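Local coordinates for protein probable sugar kinase (Clostridium perfringens, PDB 3KZH) that probably phosphorylates a sugar as a kinase of the pfkB carbohydrate kinase family, and binds beta-d-glucopyranose in a pocket, at residues 277-282 and 298-303. Residues are numbered along the deposited sequence; the frame is centred on the assembly and turned at random.
Sequences VKFAMT and MALDTV
Thr-282 and Val-303 bring the two backbones closest, their CA atoms 6.2 Å apart, where helix 273-288 meets the first turn of helix 300-308. In this pfkB-family, ribokinase-like fold helix 273-288 packs on strand 231-234 of the large sheet through Val-277 and Met-281, while helix 300-308 lies against helix 273-288 and leads on to edge strand 312-317. The contact is a small, largely buried helix-helix junction, mostly apolar in its side chains. Val-303 points its side chain at helix 273-288 and sets CG1 over one face of the Phe-279 ring, a CH-pi contact 3.8 Å from the ring centroid and 16° off the normal. The methyl sits toward the rim, and its nearest ring atom is Phe-279 CZ, 3.6 Å from Val-303 CG1. The ring of Phe-279 reaches the other helix because CG is trans to the backbone N (chi1 -172°), even though its CB is not aimed there. Leu-300 meets the same ring differently: CD1 lies at the edge, close to the ring plane, 3.9 Å from Phe-279 CZ. Stacking on Tyr-265 of helix 255-268, which Leu-300 also touches, ties the aromatic ring to a third helix. One turn along from Phe-279, Thr-282 offers its methyl to Val-303, with CG2 3.9 Å from CG1 and 3.2 Å from the backbone oxygen Val-303 O. Its hydroxyl is turned back onto its own helix and donates from OG1 to Lys-278 O over 2.8 Å. That carbonyl oxygen also accepts from Thr-282 N, and the two donors arrive from opposite faces of the carbonyl plane, OG1 tilted 31° out of it.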
ATOM      1  N   VAL A 277       2.946  35.572   6.561  1.00 19.61           N
ATOM      2  CA  VAL A 277       3.499  35.525   5.206  1.00 19.55           C
ATOM      3  C   VAL A 277       4.911  34.926   5.215  1.00 19.54           C
ATOM      4  O   VAL A 277       5.211  34.068   4.393  1.00 15.95           O
ATOM      5  CB  VAL A 277       3.464  36.961   4.567  1.00 18.08           C
ATOM      6  CG1 VAL A 277       4.089  36.999   3.221  1.00 16.09           C
ATOM      7  CG2 VAL A 277       2.050  37.400   4.393  1.00 14.48           C
ATOM      8  N   LYS A 278       5.711  35.301   6.216  1.00 19.49           N
ATOM      9  CA  LYS A 278       7.082  34.812   6.361  1.00 22.22           C
ATOM     10  C   LYS A 278       7.174  33.358   6.801  1.00 19.28           C
ATOM     11  O   LYS A 278       7.986  32.599   6.252  1.00 16.46           O
ATOM     12  CB  LYS A 278       7.874  35.686   7.334  1.00 25.37           C
ATOM     13  CG  LYS A 278       8.311  37.026   6.777  1.00 27.31           C
ATOM     14  CD  LYS A 278       9.074  37.792   7.838  1.00 28.35           C
ATOM     15  CE  LYS A 278       9.086  39.266   7.532  1.00 32.21           C
ATOM     16  NZ  LYS A 278       9.595  40.079   8.673  1.00 34.20           N
ATOM     17  N   PHE A 279       6.302  32.977   7.747  1.00 18.28           N
ATOM     18  CA  PHE A 279       6.225  31.614   8.307  1.00 17.30           C
ATOM     19  C   PHE A 279       5.762  30.653   7.208  1.00 15.88           C
ATOM     20  O   PHE A 279       6.379  29.613   6.987  1.00 15.51           O
ATOM     21  CB  PHE A 279       5.272  31.573   9.532  1.00 15.51           C
ATOM     22  CG  PHE A 279       5.282  30.249  10.285  1.00 17.74           C
ATOM     23  CD1 PHE A 279       6.104  30.074  11.419  1.00 14.47           C
ATOM     24  CD2 PHE A 279       4.534  29.136   9.815  1.00 15.68           C
ATOM     25  CE1 PHE A 279       6.188  28.812  12.074  1.00 14.83           C
ATOM     26  CE2 PHE A 279       4.616  27.870  10.461  1.00 16.30           C
ATOM     27  CZ  PHE A 279       5.449  27.711  11.591  1.00 14.97           C
ATOM     28  N   ALA A 280       4.661  31.010   6.553  1.00 15.84           N
ATOM     29  CA  ALA A 280       4.086  30.225   5.466  1.00 17.12           C
ATOM     30  C   ALA A 280       5.013  30.119   4.252  1.00 17.17           C
ATOM     31  O   ALA A 280       5.030  29.099   3.570  1.00 14.24           O
ATOM     32  CB  ALA A 280       2.755  30.817   5.062  1.00 15.10           C
HETATM   33  N   MSE A 281       5.799  31.167   4.005  1.00 17.75           N
HETATM   34  CA  MSE A 281       6.737  31.186   2.893  1.00 20.37           C
HETATM   35  C   MSE A 281       7.938  30.305   3.189  1.00 20.48           C
HETATM   36  O   MSE A 281       8.449  29.639   2.282  1.00 15.74           O
HETATM   37  CB  MSE A 281       7.179  32.601   2.585  1.00 25.47           C
HETATM   38  CG  MSE A 281       7.276  32.886   1.099  1.00 32.46           C
HETATM   39 SE   MSE A 281       7.730  34.721   0.722  1.00 51.45          SE
HETATM   40  CE  MSE A 281       6.762  35.557   2.086  1.00 27.61           C
ATOM     41  N   THR A 282       8.353  30.278   4.464  1.00 19.69           N
ATOM     42  CA  THR A 282       9.468  29.431   4.933  1.00 20.16           C
ATOM     43  C   THR A 282       9.094  27.952   4.727  1.00 18.67           C
ATOM     44  O   THR A 282       9.927  27.160   4.300  1.00 17.38           O
ATOM     45  CB  THR A 282       9.820  29.707   6.432  1.00 17.71           C
ATOM     46  OG1 THR A 282      10.302  31.051   6.560  1.00 16.60           O
ATOM     47  CG2 THR A 282      10.888  28.751   6.945  1.00 13.68           C
HETATM   48  N   MSE A 298      10.293  18.092   8.189  1.00 31.76           N
HETATM   49  CA  MSE A 298       9.544  19.285   8.557  1.00 30.13           C
HETATM   50  C   MSE A 298       8.658  19.172   9.787  1.00 29.08           C
HETATM   51  O   MSE A 298       7.859  18.235   9.947  1.00 26.86           O
HETATM   52  CB  MSE A 298       8.755  19.854   7.386  1.00 31.54           C
HETATM   53  CG  MSE A 298       8.949  21.357   7.246  1.00 35.45           C
HETATM   54 SE   MSE A 298       7.332  22.276   6.896  1.00 35.55          SE
HETATM   55  CE  MSE A 298       7.404  22.141   4.979  1.00 25.64           C
ATOM     56  N   ALA A 299       8.919  20.118  10.680  1.00 26.88           N
ATOM     57  CA  ALA A 299       8.264  20.284  11.962  1.00 24.43           C
ATOM     58  C   ALA A 299       8.379  21.760  12.306  1.00 23.83           C
ATOM     59  O   ALA A 299       9.046  22.509  11.594  1.00 21.44           O
ATOM     60  CB  ALA A 299       8.979  19.441  13.021  1.00 20.23           C
ATOM     61  N   LEU A 300       7.750  22.163  13.411  1.00 24.99           N
ATOM     62  CA  LEU A 300       7.773  23.543  13.896  1.00 27.37           C
ATOM     63  C   LEU A 300       9.205  24.057  14.066  1.00 28.64           C
ATOM     64  O   LEU A 300       9.544  25.112  13.521  1.00 28.98           O
ATOM     65  CB  LEU A 300       6.983  23.676  15.216  1.00 25.06           C
ATOM     66  CG  LEU A 300       6.903  25.049  15.914  1.00 24.16           C
ATOM     67  CD1 LEU A 300       6.268  26.070  15.005  1.00 25.89           C
ATOM     68  CD2 LEU A 300       6.141  24.966  17.222  1.00 23.69           C
ATOM     69  N   ASP A 301      10.054  23.265  14.723  1.00 29.69           N
ATOM     70  CA  ASP A 301      11.456  23.633  14.958  1.00 31.44           C
ATOM     71  C   ASP A 301      12.281  23.920  13.693  1.00 28.05           C
ATOM     72  O   ASP A 301      12.995  24.919  13.664  1.00 27.69           O
ATOM     73  CB  ASP A 301      12.171  22.610  15.873  1.00 35.90           C
ATOM     74  CG  ASP A 301      11.918  21.151  15.472  1.00 41.56           C
ATOM     75  OD1 ASP A 301      11.704  20.864  14.278  1.00 44.79           O
ATOM     76  OD2 ASP A 301      11.936  20.276  16.364  1.00 45.14           O
ATOM     77  N   THR A 302      12.118  23.108  12.640  1.00 25.90           N
ATOM     78  CA  THR A 302      12.854  23.309  11.376  1.00 25.91           C
ATOM     79  C   THR A 302      12.378  24.554  10.609  1.00 25.29           C
ATOM     80  O   THR A 302      13.181  25.236   9.975  1.00 26.51           O
ATOM     81  CB  THR A 302      12.857  22.056  10.425  1.00 26.16           C
ATOM     82  OG1 THR A 302      11.661  22.009   9.642  1.00 30.42           O
ATOM     83  CG2 THR A 302      12.979  20.761  11.210  1.00 28.58           C
ATOM     84  N   VAL A 303      11.076  24.860  10.708  1.00 23.85           N
ATOM     85  CA  VAL A 303      10.474  26.032  10.057  1.00 23.76           C
ATOM     86  C   VAL A 303      10.989  27.289  10.750  1.00 23.26           C
ATOM     87  O   VAL A 303      11.463  28.202  10.083  1.00 20.66           O
ATOM     88  CB  VAL A 303       8.905  26.004  10.091  1.00 23.42           C
ATOM     89  CG1 VAL A 303       8.326  27.231   9.409  1.00 21.70           C
ATOM     90  CG2 VAL A 303       8.389  24.772   9.430  1.00 21.12           C
TER